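Local coordinates for putative integron gene cassette protein (Uncultured bacterium, PDB 3GHJ) that is of unknown function but belongs to the glyoxalase/bleomycin resistance/dioxygenase superfamily, folding as a two-sheet vicinal oxygen chelate protein that pairs into a dimer, at residues P100-L105 and H113-Q118; S43-E48 and H134-T139; E48-E53 and F89-E94. The protein carries 1 engineered substitution. All blocks are in the same frame, centred on the assembly; numbering follows the deposited sequence.

The three contacts tie helix 39-49, the turn that follows it and helix 98-107 to one four-stranded sheet, that of strands 88-93, 135-140, 123-129 and 113-118. Contacts 2 and 3 are neighbours in the buried interior, their centres about 6 Å apart. They share Glu-48, and their two strands lie side by side, with Phe-91 N 2.9 Å from Glu-137 O. Contact 1 lies at the surface, its centre about 13 Å from either of the others. Leu-105 of its helix reaches both: its CD1 is 3.6 Å from Phe-138 CE2, and its CD2 is 3.7 Å from Ile-49 CG2. Contacts 2 and 3 also touch the second subunit.

Contact 1: P100-L105 and H113-Q118. Engineered in segment 113-118: Gln-118 (natural residue Leu).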
loop_
_atom_site.group_PDB
_atom_site.type_symbol
_atom_site.label_atom_id
_atom_site.label_comp_id
_atom_site.label_asym_id
_atom_site.label_seq_id
_atom_site.Cartn_x
_atom_site.Cartn_y
_atom_site.Cartn_z
ATOM N N PRO A 100 0.052 -18.415 -14.126
ATOM C CA PRO A 100 -0.439 -19.269 -13.037
ATOM C C PRO A 100 -1.319 -18.508 -12.045
ATOM O O PRO A 100 -2.323 -19.054 -11.584
ATOM C CB PRO A 100 0.842 -19.755 -12.354
ATOM C CG PRO A 100 1.887 -19.683 -13.434
ATOM C CD PRO A 100 1.505 -18.551 -14.342
ATOM N N LEU A 101 -0.963 -17.268 -11.722
ATOM C CA LEU A 101 -1.745 -16.530 -10.733
ATOM C C LEU A 101 -3.108 -16.142 -11.294
ATOM O O LEU A 101 -4.128 -16.218 -10.592
ATOM C CB LEU A 101 -0.979 -15.290 -10.269
ATOM C CG LEU A 101 0.150 -15.586 -9.287
ATOM C CD1 LEU A 101 1.068 -14.375 -9.182
ATOM C CD2 LEU A 101 -0.409 -15.976 -7.925
ATOM N N LYS A 102 -3.130 -15.719 -12.554
ATOM C CA LYS A 102 -4.398 -15.438 -13.223
ATOM C C LYS A 102 -5.325 -16.651 -13.177
ATOM O O LYS A 102 -6.499 -16.543 -12.809
ATOM C CB LYS A 102 -4.161 -15.006 -14.668
ATOM C CG LYS A 102 -5.443 -14.852 -15.474
ATOM C CD LYS A 102 -5.138 -14.277 -16.839
ATOM C CE LYS A 102 -6.393 -14.146 -17.683
ATOM N NZ LYS A 102 -6.055 -13.669 -19.057
ATOM N N LYS A 103 -4.783 -17.812 -13.536
ATOM C CA LYS A 103 -5.562 -19.038 -13.553
ATOM C C LYS A 103 -6.031 -19.433 -12.156
ATOM O O LYS A 103 -7.168 -19.878 -11.972
ATOM C CB LYS A 103 -4.730 -20.162 -14.181
ATOM C CG LYS A 103 -5.539 -21.410 -14.530
ATOM C CD LYS A 103 -6.457 -21.133 -15.711
ATOM C CE LYS A 103 -7.171 -22.388 -16.181
ATOM N NZ LYS A 103 -8.056 -22.096 -17.341
ATOM N N ALA A 104 -5.160 -19.275 -11.167
ATOM C CA ALA A 104 -5.516 -19.634 -9.801
ATOM C C ALA A 104 -6.673 -18.772 -9.303
ATOM O O ALA A 104 -7.622 -19.277 -8.709
ATOM C CB ALA A 104 -4.323 -19.491 -8.884
ATOM N N LEU A 105 -6.591 -17.468 -9.540
ATOM C CA LEU A 105 -7.682 -16.583 -9.151
ATOM C C LEU A 105 -8.977 -16.977 -9.855
ATOM O O LEU A 105 -10.034 -17.074 -9.221
ATOM C CB LEU A 105 -7.334 -15.119 -9.450
ATOM C CG LEU A 105 -6.296 -14.440 -8.552
ATOM C CD1 LEU A 105 -5.978 -13.059 -9.100
ATOM C CD2 LEU A 105 -6.802 -14.340 -7.128
ATOM N N HIS A 113 -8.466 -9.346 -15.142
ATOM C CA HIS A 113 -8.169 -8.603 -16.353
ATOM C C HIS A 113 -6.666 -8.562 -16.565
ATOM O O HIS A 113 -5.896 -8.346 -15.624
ATOM C CB HIS A 113 -8.727 -7.179 -16.266
ATOM C CG HIS A 113 -8.389 -6.324 -17.449
ATOM N ND1 HIS A 113 -9.049 -6.427 -18.654
ATOM C CD2 HIS A 113 -7.460 -5.352 -17.610
ATOM C CE1 HIS A 113 -8.541 -5.556 -19.508
ATOM N NE2 HIS A 113 -7.576 -4.891 -18.900
ATOM N N GLY A 114 -6.243 -8.776 -17.804
ATOM C CA GLY A 114 -4.835 -8.762 -18.132
ATOM C C GLY A 114 -4.405 -10.154 -18.553
ATOM O O GLY A 114 -5.251 -11.047 -18.651
ATOM N N PRO A 115 -3.094 -10.363 -18.744
ATOM C CA PRO A 115 -2.039 -9.395 -18.429
ATOM C C PRO A 115 -2.062 -8.132 -19.280
ATOM O O PRO A 115 -2.355 -8.169 -20.478
ATOM C CB PRO A 115 -0.746 -10.176 -18.680
ATOM C CG PRO A 115 -1.140 -11.319 -19.572
ATOM C CD PRO A 115 -2.552 -11.646 -19.233
ATOM N N VAL A 116 -1.749 -7.015 -18.635
ATOM C CA VAL A 116 -1.599 -5.735 -19.298
ATOM C C VAL A 116 -0.130 -5.351 -19.237
ATOM O O VAL A 116 0.455 -5.282 -18.154
ATOM C CB VAL A 116 -2.392 -4.650 -18.563
ATOM C CG1 VAL A 116 -2.113 -3.277 -19.173
ATOM C CG2 VAL A 116 -3.878 -4.975 -18.571
ATOM N N ASN A 117 0.477 -5.101 -20.391
ATOM C CA ASN A 117 1.859 -4.654 -20.425
ATOM C C ASN A 117 1.951 -3.177 -20.062
ATOM O O ASN A 117 1.192 -2.358 -20.574
ATOM C CB ASN A 117 2.476 -4.894 -21.806
ATOM C CG ASN A 117 2.813 -6.354 -22.047
ATOM O OD1 ASN A 117 3.048 -7.117 -21.108
ATOM N ND2 ASN A 117 2.845 -6.749 -23.315
ATOM N N GLN A 118 2.864 -2.859 -19.150
ATOM C CA GLN A 118 3.145 -1.481 -18.767
ATOM C C GLN A 118 4.515 -1.145 -19.320
ATOM O O GLN A 118 5.519 -1.222 -18.611
ATOM C CB GLN A 118 3.162 -1.344 -17.243
ATOM C CG GLN A 118 1.973 -1.995 -16.545
ATOM C CD GLN A 118 0.693 -1.194 -16.701
ATOM O OE1 GLN A 118 0.649 -0.208 -17.437
ATOM N NE2 GLN A 118 -0.357 -1.613 -16.003
#
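Lys-102 and Gly-114 mark the nearest approach of helix and strand, their CA atoms 8.3 Å apart, and the strand has a cis peptide between Gly-114 and Pro-115. A gap of this size suits a lysine. With CG anti to the backbone N (chi1 173°) and every later bond extended, the chain carries its amino group from the helix to the strand. There NZ donates to the carbonyl O of Gly-114 over 2.8 Å. It arrives in the carbonyl plane with a C=O...N angle of 153°, and CE follows 3.4 Å from the same Gly-114 O. Pro-115 closes in beside the ammonium group, its CD 4.0 Å from Lys-102 NZ. Glycine is well placed before the proline: at its backbone angles, with a positive phi of 114°, a CB would be jammed against the carbonyl oxygen of His-113. The Lys-102 side chain also touches Val-112 and Leu-126, so a partly exposed residue combines apolar packing with one polar bond. Helix 98-107 thus meets the outermost strand of its sheet within the chain, strand 113-118, while Leu-101 and Leu-105 of the helix pack on Phe-138 of strand 135-140.

Contact 2: S43-E48 and H134-T139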
loop_
_atom_site.group_PDB
_atom_site.type_symbol
_atom_site.label_atom_id
_atom_site.label_comp_id
_atom_site.label_asym_id
_atom_site.label_seq_id
_atom_site.Cartn_x
_atom_site.Cartn_y
_atom_site.Cartn_z
ATOM N N SER A 43 -11.739 -11.099 5.384
ATOM C CA SER A 43 -10.666 -11.924 5.932
ATOM C C SER A 43 -10.584 -13.256 5.184
ATOM O O SER A 43 -9.494 -13.743 4.884
ATOM C CB SER A 43 -10.861 -12.159 7.428
ATOM O OG SER A 43 -10.749 -10.950 8.159
ATOM N N GLN A 44 -11.736 -13.841 4.879
ATOM C CA GLN A 44 -11.760 -15.099 4.143
ATOM C C GLN A 44 -11.119 -14.950 2.764
ATOM O O GLN A 44 -10.367 -15.810 2.327
ATOM C CB GLN A 44 -13.195 -15.619 4.026
ATOM C CG GLN A 44 -13.781 -16.052 5.358
ATOM C CD GLN A 44 -15.264 -16.359 5.277
ATOM O OE1 GLN A 44 -15.900 -16.151 4.245
ATOM N NE2 GLN A 44 -15.823 -16.855 6.375
ATOM N N PHE A 45 -11.408 -13.847 2.084
ATOM C CA PHE A 45 -10.828 -13.607 0.769
ATOM C C PHE A 45 -9.304 -13.455 0.852
ATOM O O PHE A 45 -8.559 -14.100 0.118
ATOM C CB PHE A 45 -11.452 -12.361 0.138
ATOM C CG PHE A 45 -10.881 -11.997 -1.208
ATOM C CD1 PHE A 45 -9.763 -11.165 -1.313
ATOM C CD2 PHE A 45 -11.472 -12.469 -2.375
ATOM C CE1 PHE A 45 -9.243 -10.829 -2.553
ATOM C CE2 PHE A 45 -10.962 -12.131 -3.615
ATOM C CZ PHE A 45 -9.852 -11.305 -3.706
ATOM N N TYR A 46 -8.843 -12.590 1.748
ATOM C CA TYR A 46 -7.412 -12.314 1.831
ATOM C C TYR A 46 -6.586 -13.504 2.324
ATOM O O TYR A 46 -5.440 -13.670 1.925
ATOM C CB TYR A 46 -7.154 -11.045 2.667
ATOM C CG TYR A 46 -7.468 -9.769 1.899
ATOM C CD1 TYR A 46 -8.763 -9.261 1.839
ATOM C CD2 TYR A 46 -6.475 -9.103 1.194
ATOM C CE1 TYR A 46 -9.057 -8.104 1.113
ATOM C CE2 TYR A 46 -6.760 -7.951 0.467
ATOM C CZ TYR A 46 -8.044 -7.461 0.431
ATOM O OH TYR A 46 -8.312 -6.320 -0.295
ATOM N N THR A 47 -7.176 -14.347 3.169
ATOM C CA THR A 47 -6.450 -15.517 3.651
ATOM C C THR A 47 -6.614 -16.732 2.728
ATOM O O THR A 47 -5.639 -17.394 2.391
ATOM C CB THR A 47 -6.857 -15.896 5.091
ATOM O OG1 THR A 47 -8.256 -16.213 5.136
ATOM C CG2 THR A 47 -6.568 -14.763 6.059
ATOM N N GLU A 48 -7.836 -17.007 2.295
ATOM C CA GLU A 48 -8.082 -18.245 1.552
ATOM C C GLU A 48 -7.790 -18.112 0.065
ATOM O O GLU A 48 -7.327 -19.063 -0.570
ATOM C CB GLU A 48 -9.517 -18.729 1.772
ATOM C CG GLU A 48 -9.828 -19.034 3.227
ATOM C CD GLU A 48 -11.270 -19.450 3.445
ATOM O OE1 GLU A 48 -11.977 -19.686 2.445
ATOM O OE2 GLU A 48 -11.696 -19.541 4.615
ATOM N N HIS A 134 -12.607 -3.162 -4.291
ATOM C CA HIS A 134 -11.351 -2.441 -4.421
ATOM C C HIS A 134 -10.604 -2.931 -5.644
ATOM O O HIS A 134 -10.762 -4.088 -6.071
ATOM C CB HIS A 134 -10.497 -2.588 -3.168
ATOM C CG HIS A 134 -11.091 -1.909 -1.984
ATOM N ND1 HIS A 134 -11.594 -0.628 -2.048
ATOM C CD2 HIS A 134 -11.294 -2.339 -0.716
ATOM C CE1 HIS A 134 -12.075 -0.292 -0.862
ATOM N NE2 HIS A 134 -11.898 -1.309 -0.035
ATOM N N ALA A 135 -9.814 -2.040 -6.224
ATOM C CA ALA A 135 -9.066 -2.347 -7.430
ATOM C C ALA A 135 -7.709 -2.912 -7.048
ATOM O O ALA A 135 -6.759 -2.159 -6.802
ATOM C CB ALA A 135 -8.911 -1.078 -8.273
ATOM N N LEU A 136 -7.624 -4.235 -6.970
ATOM C CA LEU A 136 -6.371 -4.901 -6.641
ATOM C C LEU A 136 -5.594 -5.232 -7.903
ATOM O O LEU A 136 -6.138 -5.240 -9.014
ATOM C CB LEU A 136 -6.623 -6.169 -5.811
ATOM C CG LEU A 136 -6.788 -5.979 -4.300
ATOM C CD1 LEU A 136 -7.951 -5.042 -3.988
ATOM C CD2 LEU A 136 -6.975 -7.334 -3.611
ATOM N N GLU A 137 -4.312 -5.499 -7.728
ATOM C CA GLU A 137 -3.418 -5.711 -8.847
ATOM C C GLU A 137 -2.269 -6.606 -8.403
ATOM O O GLU A 137 -1.840 -6.550 -7.243
ATOM C CB GLU A 137 -2.903 -4.352 -9.347
ATOM C CG GLU A 137 -1.822 -4.416 -10.408
ATOM C CD GLU A 137 -1.239 -3.057 -10.743
ATOM O OE1 GLU A 137 -1.814 -2.025 -10.324
ATOM O OE2 GLU A 137 -0.188 -3.021 -11.415
ATOM N N PHE A 138 -1.808 -7.464 -9.312
ATOM C CA PHE A 138 -0.501 -8.092 -9.189
ATOM C C PHE A 138 0.401 -7.411 -10.209
ATOM O O PHE A 138 0.028 -7.297 -11.382
ATOM C CB PHE A 138 -0.552 -9.590 -9.506
ATOM C CG PHE A 138 -1.331 -10.420 -8.518
ATOM C CD1 PHE A 138 -1.406 -10.080 -7.179
ATOM C CD2 PHE A 138 -1.949 -11.593 -8.932
ATOM C CE1 PHE A 138 -2.117 -10.876 -6.285
ATOM C CE2 PHE A 138 -2.655 -12.384 -8.044
ATOM C CZ PHE A 138 -2.734 -12.035 -6.719
ATOM N N THR A 139 1.572 -6.963 -9.776
ATOM C CA THR A 139 2.521 -6.277 -10.651
ATOM C C THR A 139 3.821 -7.053 -10.692
ATOM O O THR A 139 4.398 -7.371 -9.651
ATOM C CB THR A 139 2.857 -4.867 -10.123
ATOM O OG1 THR A 139 1.653 -4.178 -9.748
ATOM C CG2 THR A 139 3.614 -4.062 -11.182
#
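Tyr-46 of helix 39-49 and Leu-136 of strand 135-140 approach from opposite directions, the hydroxyl and the adjoining part of the tyrosine ring against the leucine methyls. From CB the tyrosine does not head straight for the strand; CG stands anti to the carbonyl carbon (chi1 -76°), and the length of the ring brings its far end nearer. On the way, one ring face receives Phe-45 CD1, 3.8 Å above the Tyr-46 plane and offset toward the rim. Farther out, Tyr-46 CE2 lies 4.1 Å from Leu-136 CD2. At the tip, Tyr-46 OH touches both leucine methyls, at 3.7 Å from Leu-136 CD2 and 3.9 Å from CD1. This buried hydroxyl also hydrogen-bonds to Asp-130 OD2, which suits a tyrosine: the ring fills the apolar layer and its polar end has a partner. Phe-45 adds a looser touch, its CE1 4.3 Å from Leu-136 CD2, so the single methyl CD2 of Leu-136 touches both rings. Behind them, Ser-43 O accepts from both the N and the OG1 of Thr-47, reached from opposite faces of its plane. On the strand, Thr-139 OG1 donates to Glu-137 OE2 at 2.7 Å, from above the carboxylate plane, and Ser-125 OG is a further partner of that oxygen. Glu-137 OE1 lies near Glu-31 OE2 of the second subunit, two like-charged groups close together at the interface. Phe-89 of strand 88-93 and Phe-128 of strand 123-129 also pack against Leu-136, between helix 39-49 and the sheet.

Contact 3: E48-E53 and F89-E94; sequences EILGFE and FSFRVE
Phe-52 and Phe-91 form a T-shaped aromatic pair buried in this vicinal oxygen chelate fold, next to the subunit interface, where the chain leaving helix 39-49 turns into strand 53-58 and passes strand 88-93. The turn is made at Gly-51, the first residue beyond the helical region; its phi of 81° is easily adopted without a side chain. The backbone bond between Phe-52 and Tyr-46 spans this glycine and holds the turn to the last part of the helix. With CG beside the backbone N (chi1 -60°), the Phe-52 ring is directed toward Phe-91, which comes from the opposite direction. The edge of Phe-52 points at one face of Phe-91, with centroids 5.1 Å apart and planes inclined by 61°. Phe-52 CZ leads, 3.6 Å from Phe-91 CE1 and offset toward the rim, while Phe-52 CE2 lies 3.7 Å from Phe-91 CZ. Flat rings suit this place because the edge hydrogens of one can rest against the pi face of the other in a tight, apolar interior. Phe-91 is also met at CE2, which lies in the ring plane of Phe-89 at its edge. Ile-26 of the second subunit packs on both Phe-52 and Phe-91, and strand 88-93 pairs antiparallel with a strand of that chain, continuing the sheet across the dimer. Leu-50 touches both rings: its CB sits 3.9 Å above the centre of the Phe-52 ring, and its CD1 is 4.3 Å from Phe-91 CE2.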
loop_
_atom_site.group_PDB
_atom_site.type_symbol
_atom_site.label_atom_id
_atom_site.label_comp_id
_atom_site.label_asym_id
_atom_site.label_seq_id
_atom_site.Cartn_x
_atom_site.Cartn_y
_atom_site.Cartn_z
ATOM N N GLU A 48 -7.836 -17.007 2.295
ATOM C CA GLU A 48 -8.082 -18.245 1.552
ATOM C C GLU A 48 -7.790 -18.112 0.065
ATOM O O GLU A 48 -7.327 -19.063 -0.570
ATOM C CB GLU A 48 -9.517 -18.729 1.772
ATOM C CG GLU A 48 -9.828 -19.034 3.227
ATOM C CD GLU A 48 -11.270 -19.450 3.445
ATOM O OE1 GLU A 48 -11.977 -19.686 2.445
ATOM O OE2 GLU A 48 -11.696 -19.541 4.615
ATOM N N ILE A 49 -8.069 -16.945 -0.505
ATOM C CA ILE A 49 -7.817 -16.747 -1.921
ATOM C C ILE A 49 -6.417 -16.194 -2.169
ATOM O O ILE A 49 -5.659 -16.751 -2.961
ATOM C CB ILE A 49 -8.908 -15.891 -2.601
ATOM C CG1 ILE A 49 -10.241 -16.643 -2.554
ATOM C CG2 ILE A 49 -8.539 -15.595 -4.053
ATOM C CD1 ILE A 49 -11.329 -16.041 -3.409
ATOM N N LEU A 50 -6.051 -15.122 -1.473
ATOM C CA LEU A 50 -4.707 -14.569 -1.643
ATOM C C LEU A 50 -3.629 -15.263 -0.804
ATOM O O LEU A 50 -2.442 -15.095 -1.065
ATOM C CB LEU A 50 -4.692 -13.056 -1.385
ATOM C CG LEU A 50 -5.600 -12.234 -2.309
ATOM C CD1 LEU A 50 -5.409 -10.746 -2.039
ATOM C CD2 LEU A 50 -5.325 -12.551 -3.778
ATOM N N GLY A 51 -4.040 -16.032 0.200
ATOM C CA GLY A 51 -3.079 -16.827 0.954
ATOM C C GLY A 51 -2.320 -16.069 2.024
ATOM O O GLY A 51 -1.309 -16.555 2.539
ATOM N N PHE A 52 -2.803 -14.886 2.379
ATOM C CA PHE A 52 -2.151 -14.137 3.440
ATOM C C PHE A 52 -2.344 -14.841 4.781
ATOM O O PHE A 52 -3.328 -15.569 4.986
ATOM C CB PHE A 52 -2.650 -12.686 3.465
ATOM C CG PHE A 52 -2.390 -11.938 2.181
ATOM C CD1 PHE A 52 -1.464 -12.410 1.253
ATOM C CD2 PHE A 52 -3.044 -10.747 1.923
ATOM C CE1 PHE A 52 -1.217 -11.719 0.075
ATOM C CE2 PHE A 52 -2.802 -10.045 0.748
ATOM C CZ PHE A 52 -1.885 -10.527 -0.174
ATOM N N GLU A 53 -1.417 -14.633 5.684
ATOM C CA GLU A 53 -1.434 -15.382 6.908
ATOM C C GLU A 53 -1.956 -14.606 8.079
ATOM O O GLU A 53 -1.802 -13.451 8.153
ATOM C CB GLU A 53 -0.023 -15.840 7.223
ATOM C CG GLU A 53 0.516 -16.938 6.308
ATOM C CD GLU A 53 1.951 -17.303 6.689
ATOM O OE1 GLU A 53 2.871 -16.546 6.416
ATOM O OE2 GLU A 53 2.156 -18.338 7.327
ATOM N N PHE A 89 -4.342 -0.756 -4.766
ATOM C CA PHE A 89 -3.037 -1.183 -4.353
ATOM C C PHE A 89 -2.628 -2.436 -5.100
ATOM O O PHE A 89 -3.448 -3.126 -5.596
ATOM C CB PHE A 89 -2.955 -1.397 -2.815
ATOM C CG PHE A 89 -4.107 -2.178 -2.236
ATOM C CD1 PHE A 89 -5.231 -1.539 -1.823
ATOM C CD2 PHE A 89 -4.020 -3.523 -2.070
ATOM C CE1 PHE A 89 -6.284 -2.234 -1.324
ATOM C CE2 PHE A 89 -5.077 -4.206 -1.561
ATOM C CZ PHE A 89 -6.188 -3.579 -1.187
ATOM N N SER A 90 -1.338 -2.717 -5.127
ATOM C CA SER A 90 -0.862 -3.892 -5.855
ATOM C C SER A 90 0.162 -4.676 -5.053
ATOM O O SER A 90 0.839 -4.133 -4.174
ATOM C CB SER A 90 -0.268 -3.502 -7.208
ATOM O OG SER A 90 1.093 -3.144 -7.074
ATOM N N PHE A 91 0.272 -5.959 -5.374
ATOM C CA PHE A 91 1.248 -6.838 -4.760
ATOM C C PHE A 91 2.270 -7.257 -5.801
ATOM O O PHE A 91 1.938 -7.438 -6.969
ATOM C CB PHE A 91 0.550 -8.076 -4.178
ATOM C CG PHE A 91 -0.531 -7.733 -3.195
ATOM C CD1 PHE A 91 -0.200 -7.453 -1.886
ATOM C CD2 PHE A 91 -1.861 -7.631 -3.582
ATOM C CE1 PHE A 91 -1.167 -7.102 -0.955
ATOM C CE2 PHE A 91 -2.851 -7.283 -2.650
ATOM C CZ PHE A 91 -2.494 -7.018 -1.333
ATOM N N ARG A 92 3.507 -7.428 -5.352
ATOM C CA ARG A 92 4.610 -7.837 -6.205
ATOM C C ARG A 92 4.548 -9.329 -6.500
ATOM O O ARG A 92 4.348 -10.134 -5.587
ATOM C CB ARG A 92 5.925 -7.523 -5.492
ATOM C CG ARG A 92 7.161 -7.834 -6.314
ATOM C CD ARG A 92 7.265 -6.902 -7.511
ATOM N NE ARG A 92 8.522 -7.077 -8.234
ATOM C CZ ARG A 92 9.662 -6.468 -7.921
ATOM N NH1 ARG A 92 9.716 -5.634 -6.892
ATOM N NH2 ARG A 92 10.752 -6.697 -8.642
ATOM N N VAL A 93 4.719 -9.693 -7.773
ATOM C CA VAL A 93 4.843 -11.108 -8.158
ATOM C C VAL A 93 5.909 -11.212 -9.241
ATOM O O VAL A 93 6.304 -10.211 -9.836
ATOM C CB VAL A 93 3.501 -11.698 -8.680
ATOM C CG1 VAL A 93 2.378 -11.454 -7.673
ATOM C CG2 VAL A 93 3.142 -11.111 -10.036
ATOM N N GLU A 94 6.365 -12.436 -9.510
ATOM C CA GLU A 94 7.332 -12.665 -10.579
ATOM C C GLU A 94 6.639 -12.683 -11.938
ATOM O O GLU A 94 5.495 -13.134 -12.051
ATOM C CB GLU A 94 8.062 -13.988 -10.341
ATOM C CG GLU A 94 8.968 -13.970 -9.115
ATOM C CD GLU A 94 9.377 -15.359 -8.663
ATOM O OE1 GLU A 94 8.702 -16.339 -9.043
ATOM O OE2 GLU A 94 10.371 -15.470 -7.916
#